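Local coordinates for protein putative oxidoreductase with NAD(P)-binding Rossmann-fold domain (Clostridium difficile, PDB 3UUW) that is a putative oxidoreductase of the Gfo/Idh/MocA family that probably binds NAD(P) in its Rossmann-fold domain, at residues L190-T193 and D194-L198; I229-G233 and K234-V238; A259-N262 and I263-K267. All coordinates share one frame; numbering follows the deposited sequence.

Overall arrangement
Along the chain from the N terminus the three contacts come in series, each within one continuous stretch; none nests in or crosses another. Contact 1, 190-198, closes the turn between strands 184-192 and 198-206, at one outer strand of the mixed sheet in the C-terminal domain. Contact 2, 229-238, closes the hairpin of strands 224-231 and 234-239 in the same sheet. The centres of contacts 1 and 2 lie about 33 Å apart. Contact 3, 259-267, leaves that sheet after its last strand, 251-256, and starts helix 263-267, which touches helix 16-26 of the Rossmann domain. Its nearest atoms lie about 7 Å from those of contact 2.

Contact 1. Residues L190-T193 and D194-L198; sequences LFLT and DNKNL
The side-chain amide of N197 is the flat group that meets T193. T193 OG1 sits above the plane of the amide carbonyl, 45° out of it, so it does not lie on a lone pair of OD1. It still donates a hydrogen bond to N197 OD1, at 2.9 Å. The other end of the amide, ND2, is hydrogen-bonded to V158 O and N157 OD1, which helps fix the rotation of the group.

T193 and N197 are joined by two more bonds. N197 N donates to T193 OG1 at 2.9 Å, and T193 N donates to N197 O at 2.9 Å. With OG1 between the backbone N and the carbonyl carbon of T193 (chi1 65°), the hydroxyl faces N197, where it both donates and accepts. T193 CG2 rests against N197 CB.

K196 N donates to T193 O and closes a type I beta turn from T193 to K196; N197 lies just outside it. A water also donates to T193 O, at 2.8 Å, and accepts from K196 NZ. K196 takes a positive phi, 66°, as the chain turns back.

Beyond the turn the strands begin to pair. L192 and L198 form an antiparallel non-hydrogen-bonded pair, and their side chains lie on the same face of the sheet. F160 of helix 160-179 touches both. L192 CD2 lies 3.9 Å from L198 CA. L190 CD1 meets L198 CD1 at 3.7 Å, and the two side chains cross at about a right angle. L192 CA also makes a CA-H...O contact with N197 O, at 3.2 Å.

T193 OG1 therefore works as donor and acceptor at once. The turn is held by side-chain as well as backbone bonds, with N197 tying it to the chain at N157 and V158.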
ATOM      1  N   LEU A 190     -29.871  10.270  -3.015  1.00 22.12           N
ATOM      2  CA  LEU A 190     -30.142  10.471  -1.608  1.00 23.14           C
ATOM      3  C   LEU A 190     -30.984   9.306  -1.135  1.00 23.64           C
ATOM      4  O   LEU A 190     -32.158   9.212  -1.471  1.00 26.84           O
ATOM      5  CB  LEU A 190     -30.817  11.814  -1.359  1.00 24.47           C
ATOM      6  CG  LEU A 190     -31.182  12.090   0.097  1.00 25.48           C
ATOM      7  CD1 LEU A 190     -29.920  12.280   0.930  1.00 25.20           C
ATOM      8  CD2 LEU A 190     -32.077  13.312   0.184  1.00 29.29           C
ATOM      9  N   PHE A 191     -30.360   8.414  -0.369  1.00 21.99           N
ATOM     10  CA  PHE A 191     -30.998   7.175   0.090  1.00 23.46           C
ATOM     11  C   PHE A 191     -31.224   7.235   1.585  1.00 23.15           C
ATOM     12  O   PHE A 191     -30.275   7.442   2.365  1.00 22.33           O
ATOM     13  CB  PHE A 191     -30.146   5.944  -0.261  1.00 21.55           C
ATOM     14  CG  PHE A 191     -29.741   5.853  -1.715  1.00 26.39           C
ATOM     15  CD1 PHE A 191     -30.498   6.456  -2.730  1.00 28.30           C
ATOM     16  CD2 PHE A 191     -28.608   5.120  -2.082  1.00 28.31           C
ATOM     17  CE1 PHE A 191     -30.109   6.358  -4.067  1.00 29.65           C
ATOM     18  CE2 PHE A 191     -28.223   5.011  -3.423  1.00 27.11           C
ATOM     19  CZ  PHE A 191     -28.979   5.643  -4.414  1.00 29.43           C
ATOM     20  N   LEU A 192     -32.480   7.021   1.972  1.00 26.08           N
ATOM     21  CA  LEU A 192     -32.923   7.117   3.351  1.00 27.00           C
ATOM     22  C   LEU A 192     -33.575   5.837   3.804  1.00 28.90           C
ATOM     23  O   LEU A 192     -34.149   5.103   2.996  1.00 29.64           O
ATOM     24  CB  LEU A 192     -33.964   8.242   3.497  1.00 27.31           C
ATOM     25  CG  LEU A 192     -33.558   9.631   2.986  1.00 26.94           C
ATOM     26  CD1 LEU A 192     -34.733  10.627   3.123  1.00 30.80           C
ATOM     27  CD2 LEU A 192     -32.313  10.139   3.691  1.00 27.91           C
ATOM     28  N   THR A 193     -33.495   5.581   5.106  1.00 30.09           N
ATOM     29  CA  THR A 193     -34.217   4.463   5.709  1.00 33.05           C
ATOM     30  C   THR A 193     -35.703   4.800   5.692  1.00 36.01           C
ATOM     31  O   THR A 193     -36.098   5.943   5.400  1.00 36.24           O
ATOM     32  CB  THR A 193     -33.805   4.224   7.178  1.00 33.09           C
ATOM     33  OG1 THR A 193     -34.179   5.358   7.980  1.00 31.95           O
ATOM     34  CG2 THR A 193     -32.318   3.964   7.300  1.00 32.55           C
ATOM     35  N   ASP A 194     -36.527   3.809   5.999  1.00 39.48           N
ATOM     36  CA  ASP A 194     -37.966   4.026   6.085  1.00 42.89           C
ATOM     37  C   ASP A 194     -38.273   5.138   7.083  1.00 43.32           C
ATOM     38  O   ASP A 194     -39.210   5.906   6.886  1.00 45.29           O
ATOM     39  CB  ASP A 194     -38.699   2.737   6.483  1.00 46.04           C
ATOM     40  CG  ASP A 194     -38.692   1.685   5.375  1.00 49.07           C
ATOM     41  OD1 ASP A 194     -39.177   0.558   5.620  1.00 55.85           O
ATOM     42  OD2 ASP A 194     -38.208   1.983   4.259  1.00 52.03           O
ATOM     43  N   ASN A 195     -37.480   5.218   8.150  1.00 42.94           N
ATOM     44  CA  ASN A 195     -37.656   6.246   9.182  1.00 43.70           C
ATOM     45  C   ASN A 195     -36.912   7.551   8.894  1.00 40.80           C
ATOM     46  O   ASN A 195     -36.692   8.340   9.808  1.00 40.81           O
ATOM     47  CB  ASN A 195     -37.238   5.700  10.556  1.00 44.55           C
ATOM     48  CG  ASN A 195     -38.216   4.668  11.097  1.00 49.48           C
ATOM     49  OD1 ASN A 195     -39.404   4.686  10.772  1.00 55.21           O
ATOM     50  ND2 ASN A 195     -37.720   3.768  11.940  1.00 53.20           N
ATOM     51  N   LYS A 196     -36.535   7.771   7.632  1.00 38.50           N
ATOM     52  CA  LYS A 196     -35.878   9.013   7.190  1.00 36.77           C
ATOM     53  C   LYS A 196     -34.475   9.289   7.738  1.00 33.69           C
ATOM     54  O   LYS A 196     -34.049  10.456   7.804  1.00 32.38           O
ATOM     55  CB  LYS A 196     -36.798  10.233   7.418  1.00 39.39           C
ATOM     56  CG  LYS A 196     -37.714  10.567   6.247  1.00 43.87           C
ATOM     57  CD  LYS A 196     -38.478   9.370   5.748  1.00 48.74           C
ATOM     58  CE  LYS A 196     -39.402   9.743   4.608  1.00 51.87           C
ATOM     59  NZ  LYS A 196     -40.136   8.550   4.115  1.00 55.22           N
ATOM     60  N   ASN A 197     -33.749   8.233   8.097  1.00 30.59           N
ATOM     61  CA  ASN A 197     -32.352   8.370   8.506  1.00 29.72           C
ATOM     62  C   ASN A 197     -31.474   8.296   7.240  1.00 26.18           C
ATOM     63  O   ASN A 197     -31.811   7.571   6.300  1.00 25.60           O
ATOM     64  CB  ASN A 197     -31.954   7.260   9.464  1.00 30.28           C
ATOM     65  CG  ASN A 197     -32.969   7.048  10.572  1.00 33.12           C
ATOM     66  OD1 ASN A 197     -33.494   5.956  10.724  1.00 36.58           O
ATOM     67  ND2 ASN A 197     -33.287   8.105  11.317  1.00 35.22           N
ATOM     68  N   LEU A 198     -30.352   9.014   7.232  1.00 25.25           N
ATOM     69  CA  LEU A 198     -29.441   9.010   6.090  1.00 23.90           C
ATOM     70  C   LEU A 198     -28.662   7.710   5.968  1.00 23.84           C
ATOM     71  O   LEU A 198     -27.990   7.282   6.917  1.00 23.52           O
ATOM     72  CB  LEU A 198     -28.426  10.159   6.204  1.00 22.98           C
ATOM     73  CG  LEU A 198     -27.419  10.291   5.042  1.00 21.12           C
ATOM     74  CD1 LEU A 198     -28.145  10.577   3.741  1.00 24.68           C
ATOM     75  CD2 LEU A 198     -26.398  11.373   5.329  1.00 23.27           C
TER
HETATM   76  O   HOH W   1     -37.524   7.048   3.266  1.00 43.11           O

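Contact 2. Residues I229-G233 and K234-V238; sequences ILSKG and KIQRV
K234 opens the second strand of a beta hairpin with a two-residue loop, K232 and G233, and pairs with S231 across a type II turn. G233 has the positive phi (71°) that favours glycine. K234 N donates to S231 O. The return bond, S231 N to K234 O, is 2.9 Å long and nearly straight at 172°. S231 OG lies 3.5 Å from K234 CB. K234 CG is anti to the backbone N (chi1 -167°), and the chain leads on to N138 O, which accepts from NZ.

I235 is the non-hydrogen-bonded partner of L230, and both side chains lie on the face that meets a second subunit. The CA of I235 makes a CA-H...O contact with I229 O. I235 CG2 lies over one face of the R237 guanidinium, offset toward its rim.

Q236 pairs with I229 through two backbone hydrogen bonds: I229 N to Q236 O at 2.8 Å, and Q236 N to I229 O at 2.9 Å. Its side chain crosses that of I229 obliquely, with OE1 3.9 Å from I229 CG2.

R237 turns away from the first strand segment and makes salt bridges with E228, E245 and E247. On the face of I229, S231 and Q236, one water lies 2.7 Å from Q236 OE1 and 2.6 Å from S231 OG.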
ATOM      1  N   ILE A 229      -7.766  14.556  -6.566  1.00 13.56           N
ATOM      2  CA  ILE A 229      -7.778  15.556  -7.610  1.00 14.50           C
ATOM      3  C   ILE A 229      -7.106  15.004  -8.860  1.00 14.06           C
ATOM      4  O   ILE A 229      -5.936  14.600  -8.806  1.00 15.78           O
ATOM      5  CB  ILE A 229      -7.048  16.832  -7.160  1.00 14.39           C
ATOM      6  CG1 ILE A 229      -7.708  17.437  -5.913  1.00 14.74           C
ATOM      7  CG2 ILE A 229      -6.954  17.883  -8.332  1.00 15.65           C
ATOM      8  CD1 ILE A 229      -6.958  18.675  -5.388  1.00 17.53           C
ATOM      9  N   LEU A 230      -7.850  14.965  -9.963  0.60 13.74           N
ATOM     10  CA  LEU A 230      -7.321  14.552 -11.274  0.60 15.31           C
ATOM     11  C   LEU A 230      -6.958  15.815 -12.064  0.60 15.15           C
ATOM     12  O   LEU A 230      -7.822  16.652 -12.351  0.60 14.53           O
ATOM     13  CB  LEU A 230      -8.340  13.721 -12.063  0.60 14.89           C
ATOM     14  CG  LEU A 230      -8.677  12.290 -11.617  0.60 18.13           C
ATOM     15  CD1 LEU A 230      -9.509  12.277 -10.351  0.60 18.18           C
ATOM     16  CD2 LEU A 230      -9.429  11.571 -12.735  0.60 19.29           C
ATOM     17  N   SER A 231      -5.689  15.943 -12.427  1.00 15.42           N
ATOM     18  CA  SER A 231      -5.230  17.121 -13.172  1.00 16.08           C
ATOM     19  C   SER A 231      -4.294  16.708 -14.298  1.00 17.16           C
ATOM     20  O   SER A 231      -3.926  15.549 -14.413  1.00 15.48           O
ATOM     21  CB  SER A 231      -4.573  18.118 -12.241  1.00 16.42           C
ATOM     22  OG  SER A 231      -3.400  17.577 -11.675  1.00 16.29           O
ATOM     23  N   LYS A 232      -3.926  17.656 -15.144  1.00 18.04           N
ATOM     24  CA  LYS A 232      -3.061  17.334 -16.261  1.00 18.39           C
ATOM     25  C   LYS A 232      -1.789  16.642 -15.774  1.00 17.79           C
ATOM     26  O   LYS A 232      -1.005  17.219 -15.011  1.00 19.90           O
ATOM     27  CB  LYS A 232      -2.707  18.592 -17.044  1.00 20.69           C
ATOM     28  CG  LYS A 232      -1.762  18.309 -18.197  1.00 24.61           C
ATOM     29  CD  LYS A 232      -1.390  19.579 -18.930  1.00 32.11           C
ATOM     30  CE  LYS A 232      -2.309  19.835 -20.083  1.00 38.08           C
ATOM     31  NZ  LYS A 232      -1.978  18.913 -21.205  1.00 41.55           N
ATOM     32  N   GLY A 233      -1.609  15.402 -16.196  1.00 18.05           N
ATOM     33  CA  GLY A 233      -0.423  14.616 -15.867  1.00 17.52           C
ATOM     34  C   GLY A 233      -0.293  14.139 -14.444  1.00 16.99           C
ATOM     35  O   GLY A 233       0.752  13.650 -14.053  1.00 17.94           O
ATOM     36  N   LYS A 234      -1.359  14.201 -13.660  1.00 17.19           N
ATOM     37  CA  LYS A 234      -1.225  13.941 -12.246  1.00 17.15           C
ATOM     38  C   LYS A 234      -2.512  13.498 -11.570  1.00 16.92           C
ATOM     39  O   LYS A 234      -3.607  13.936 -11.936  1.00 16.39           O
ATOM     40  CB  LYS A 234      -0.752  15.245 -11.577  1.00 18.46           C
ATOM     41  CG  LYS A 234      -0.261  15.114 -10.193  1.00 21.56           C
ATOM     42  CD  LYS A 234       0.028  16.483  -9.546  1.00 24.29           C
ATOM     43  CE  LYS A 234       0.916  17.372 -10.351  1.00 30.78           C
ATOM     44  NZ  LYS A 234       1.184  18.608  -9.538  1.00 28.45           N
ATOM     45  N   ILE A 235      -2.379  12.604 -10.597  1.00 15.37           N
ATOM     46  CA  ILE A 235      -3.474  12.323  -9.664  1.00 15.04           C
ATOM     47  C   ILE A 235      -2.895  12.631  -8.286  1.00 16.02           C
ATOM     48  O   ILE A 235      -1.760  12.235  -7.983  1.00 16.40           O
ATOM     49  CB  ILE A 235      -3.961  10.884  -9.660  1.00 16.48           C
ATOM     50  CG1 ILE A 235      -4.419  10.445 -11.063  1.00 17.63           C
ATOM     51  CG2 ILE A 235      -5.103  10.749  -8.677  1.00 16.26           C
ATOM     52  CD1 ILE A 235      -4.837   8.973 -11.168  1.00 18.40           C
ATOM     53  N   GLN A 236      -3.635  13.381  -7.478  1.00 14.55           N
ATOM     54  CA  GLN A 236      -3.244  13.606  -6.088  1.00 14.73           C
ATOM     55  C   GLN A 236      -4.364  13.078  -5.193  1.00 15.08           C
ATOM     56  O   GLN A 236      -5.539  13.301  -5.468  1.00 16.26           O
ATOM     57  CB  GLN A 236      -3.052  15.078  -5.766  1.00 14.88           C
ATOM     58  CG  GLN A 236      -1.990  15.837  -6.571  1.00 16.67           C
ATOM     59  CD  GLN A 236      -2.264  17.355  -6.625  1.00 20.41           C
ATOM     60  OE1 GLN A 236      -3.150  17.807  -7.335  1.00 28.00           O
ATOM     61  NE2 GLN A 236      -1.482  18.113  -5.907  1.00 29.75           N
ATOM     62  N   ARG A 237      -4.011  12.413  -4.105  1.00 14.65           N
ATOM     63  CA  ARG A 237      -5.018  11.977  -3.153  1.00 16.80           C
ATOM     64  C   ARG A 237      -4.531  12.219  -1.744  1.00 16.96           C
ATOM     65  O   ARG A 237      -3.335  12.051  -1.446  1.00 19.77           O
ATOM     66  CB  ARG A 237      -5.335  10.484  -3.238  1.00 18.77           C
ATOM     67  CG  ARG A 237      -5.393   9.872  -4.588  1.00 23.51           C
ATOM     68  CD  ARG A 237      -5.963   8.444  -4.464  1.00 23.89           C
ATOM     69  NE  ARG A 237      -6.050   7.915  -5.797  1.00 24.82           N
ATOM     70  CZ  ARG A 237      -5.027   7.395  -6.453  1.00 22.59           C
ATOM     71  NH1 ARG A 237      -3.834   7.261  -5.865  1.00 22.35           N
ATOM     72  NH2 ARG A 237      -5.206   6.979  -7.681  1.00 25.94           N
ATOM     73  N   VAL A 238      -5.458  12.574  -0.870  1.00 14.79           N
ATOM     74  CA  VAL A 238      -5.145  12.640   0.551  1.00 13.76           C
ATOM     75  C   VAL A 238      -6.156  11.730   1.236  1.00 13.47           C
ATOM     76  O   VAL A 238      -7.357  11.898   1.052  1.00 15.80           O
ATOM     77  CB  VAL A 238      -5.188  14.056   1.138  1.00 14.20           C
ATOM     78  CG1 VAL A 238      -4.969  14.011   2.648  1.00 13.60           C
ATOM     79  CG2 VAL A 238      -4.123  14.904   0.514  1.00 14.83           C
TER
HETATM   80  O   HOH W   2      -3.817  16.306  -9.446  1.00 21.22           O
HETATM   81  O   HOH W   3      -1.447  19.380 -11.319  1.00 31.21           O

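Contact 3. Residues A259-N262 and I263-K267; sequences AWVN and ILKQK
N262 holds CG between its backbone N and carbonyl carbon (chi1 77°), and this folds the side-chain amide back over the first turn of helix 263-267. OD1 then reaches two backbone N-H groups. K265 N donates to N262 OD1 at 2.9 Å. The donor stands above the carbonyl plane of the amide, 45° out of it. L264 N also approaches N262 OD1, at 2.8 Å, but this bond is bent and weak. The side chains of N262 and K265 cross at about a right angle, and ND2 passes near K265 CB. ND2 itself donates to E270.

Q266 CG lies anti to its own carbonyl carbon (chi1 -64°), and the extended chain runs back along the start of the helix. NE2 donates to V261 O at 3.1 Å, tilted from the plane of that carbonyl. OE1 accepts from N242.

The arrangement is an N-cap: N262 stands right before the helix, and its side chain takes up N-H groups that have no preceding turn to serve them. The first helical backbone bond follows, from Q266 N to N262 O at 3.0 Å.

V261 packs against the same turn. Its CG1 lies 3.7 Å from K265 CG and 3.8 Å from Q266 CG, touching both chains at their first methylene beyond CB. The end of K265 leads away to a salt bridge with D271. A third subunit covers this region: its W260 packs on L264, and its V261 touches I263.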
ATOM      1  N   ALA A 259       6.428  11.706  11.779  1.00 18.34           N
ATOM      2  CA  ALA A 259       6.267  10.892  12.997  1.00 19.49           C
ATOM      3  C   ALA A 259       5.851  11.679  14.238  1.00 19.51           C
ATOM      4  O   ALA A 259       5.242  11.104  15.154  1.00 21.85           O
ATOM      5  CB  ALA A 259       7.549  10.129  13.275  1.00 20.68           C
ATOM      6  N   TRP A 260       6.183  12.972  14.293  1.00 18.31           N
ATOM      7  CA  TRP A 260       5.856  13.812  15.439  1.00 19.03           C
ATOM      8  C   TRP A 260       4.817  14.906  15.135  1.00 18.19           C
ATOM      9  O   TRP A 260       4.637  15.862  15.910  1.00 21.51           O
ATOM     10  CB  TRP A 260       7.150  14.362  16.053  1.00 20.28           C
ATOM     11  CG  TRP A 260       7.910  13.260  16.687  1.00 21.16           C
ATOM     12  CD1 TRP A 260       8.938  12.556  16.157  1.00 25.84           C
ATOM     13  CD2 TRP A 260       7.635  12.677  17.964  1.00 22.91           C
ATOM     14  NE1 TRP A 260       9.347  11.573  17.039  1.00 26.13           N
ATOM     15  CE2 TRP A 260       8.555  11.636  18.158  1.00 22.47           C
ATOM     16  CE3 TRP A 260       6.695  12.937  18.957  1.00 23.09           C
ATOM     17  CZ2 TRP A 260       8.569  10.860  19.324  1.00 26.28           C
ATOM     18  CZ3 TRP A 260       6.716  12.162  20.117  1.00 24.68           C
ATOM     19  CH2 TRP A 260       7.627  11.147  20.279  1.00 23.32           C
ATOM     20  N   VAL A 261       4.090  14.745  14.015  1.00 16.79           N
ATOM     21  CA  VAL A 261       3.014  15.670  13.661  1.00 17.05           C
ATOM     22  C   VAL A 261       1.775  15.170  14.404  1.00 17.63           C
ATOM     23  O   VAL A 261       1.279  14.071  14.136  1.00 17.07           O
ATOM     24  CB  VAL A 261       2.811  15.739  12.144  1.00 17.90           C
ATOM     25  CG1 VAL A 261       1.622  16.650  11.775  1.00 16.06           C
ATOM     26  CG2 VAL A 261       4.110  16.256  11.495  1.00 19.68           C
ATOM     27  N   ASN A 262       1.300  15.965  15.352  1.00 17.61           N
ATOM     28  CA  ASN A 262       0.162  15.554  16.162  1.00 17.03           C
ATOM     29  C   ASN A 262      -1.124  15.515  15.332  1.00 15.21           C
ATOM     30  O   ASN A 262      -1.205  16.113  14.253  1.00 16.31           O
ATOM     31  CB  ASN A 262       0.058  16.419  17.411  1.00 16.38           C
ATOM     32  CG  ASN A 262      -0.519  17.802  17.154  1.00 18.26           C
ATOM     33  OD1 ASN A 262      -1.691  17.925  16.846  1.00 17.45           O
ATOM     34  ND2 ASN A 262       0.306  18.867  17.333  1.00 22.07           N
ATOM     35  N   ILE A 263      -2.111  14.755  15.789  1.00 15.07           N
ATOM     36  CA  ILE A 263      -3.296  14.560  14.965  1.00 13.76           C
ATOM     37  C   ILE A 263      -4.112  15.840  14.738  1.00 14.83           C
ATOM     38  O   ILE A 263      -4.810  15.961  13.717  1.00 15.20           O
ATOM     39  CB  ILE A 263      -4.190  13.385  15.462  1.00 14.20           C
ATOM     40  CG1 ILE A 263      -4.877  13.731  16.772  1.00 15.90           C
ATOM     41  CG2 ILE A 263      -3.376  12.033  15.543  1.00 16.61           C
ATOM     42  CD1 ILE A 263      -5.921  12.695  17.152  1.00 16.15           C
ATOM     43  N   LEU A 264      -4.016  16.816  15.645  1.00 15.81           N
ATOM     44  CA  LEU A 264      -4.800  18.043  15.480  1.00 15.21           C
ATOM     45  C   LEU A 264      -4.142  18.950  14.445  1.00 13.80           C
ATOM     46  O   LEU A 264      -4.815  19.704  13.735  1.00 14.11           O
ATOM     47  CB  LEU A 264      -4.989  18.744  16.814  1.00 15.86           C
ATOM     48  CG  LEU A 264      -5.706  17.849  17.834  1.00 17.56           C
ATOM     49  CD1 LEU A 264      -5.916  18.604  19.159  1.00 19.35           C
ATOM     50  CD2 LEU A 264      -7.052  17.342  17.269  1.00 20.44           C
ATOM     51  N   LYS A 265      -2.826  18.850  14.366  1.00 15.12           N
ATOM     52  CA  LYS A 265      -2.089  19.516  13.311  1.00 14.46           C
ATOM     53  C   LYS A 265      -2.463  18.857  11.987  1.00 15.15           C
ATOM     54  O   LYS A 265      -2.729  19.540  10.979  1.00 14.93           O
ATOM     55  CB  LYS A 265      -0.587  19.400  13.572  1.00 15.10           C
ATOM     56  CG  LYS A 265       0.291  20.032  12.488  1.00 16.41           C
ATOM     57  CD  LYS A 265       0.200  21.555  12.448  1.00 22.74           C
ATOM     58  CE  LYS A 265       1.201  22.135  11.480  1.00 24.00           C
ATOM     59  NZ  LYS A 265       1.175  23.640  11.500  1.00 26.81           N
ATOM     60  N   GLN A 266      -2.489  17.522  11.966  1.00 14.69           N
ATOM     61  CA  GLN A 266      -2.854  16.797  10.743  1.00 14.85           C
ATOM     62  C   GLN A 266      -4.211  17.200  10.217  1.00 14.73           C
ATOM     63  O   GLN A 266      -4.362  17.380   9.024  1.00 14.92           O
ATOM     64  CB  GLN A 266      -2.902  15.287  10.967  1.00 16.12           C
ATOM     65  CG  GLN A 266      -1.601  14.619  11.335  1.00 15.48           C
ATOM     66  CD  GLN A 266      -1.821  13.164  11.737  1.00 16.01           C
ATOM     67  OE1 GLN A 266      -2.851  12.580  11.440  1.00 17.88           O
ATOM     68  NE2 GLN A 266      -0.877  12.605  12.508  1.00 17.67           N
ATOM     69  N   LYS A 267      -5.199  17.313  11.105  1.00 14.53           N
ATOM     70  CA  LYS A 267      -6.581  17.521  10.675  1.00 14.21           C
ATOM     71  C   LYS A 267      -6.914  18.977  10.417  1.00 13.60           C
ATOM     72  O   LYS A 267      -7.970  19.272   9.859  1.00 16.19           O
ATOM     73  CB  LYS A 267      -7.534  16.950  11.698  1.00 14.94           C
ATOM     74  CG  LYS A 267      -7.400  15.436  11.905  1.00 15.35           C
ATOM     75  CD  LYS A 267      -8.217  15.021  13.097  1.00 17.55           C
ATOM     76  CE  LYS A 267      -7.945  13.608  13.593  1.00 18.53           C
ATOM     77  NZ  LYS A 267      -8.090  12.573  12.512  1.00 20.53           N
TER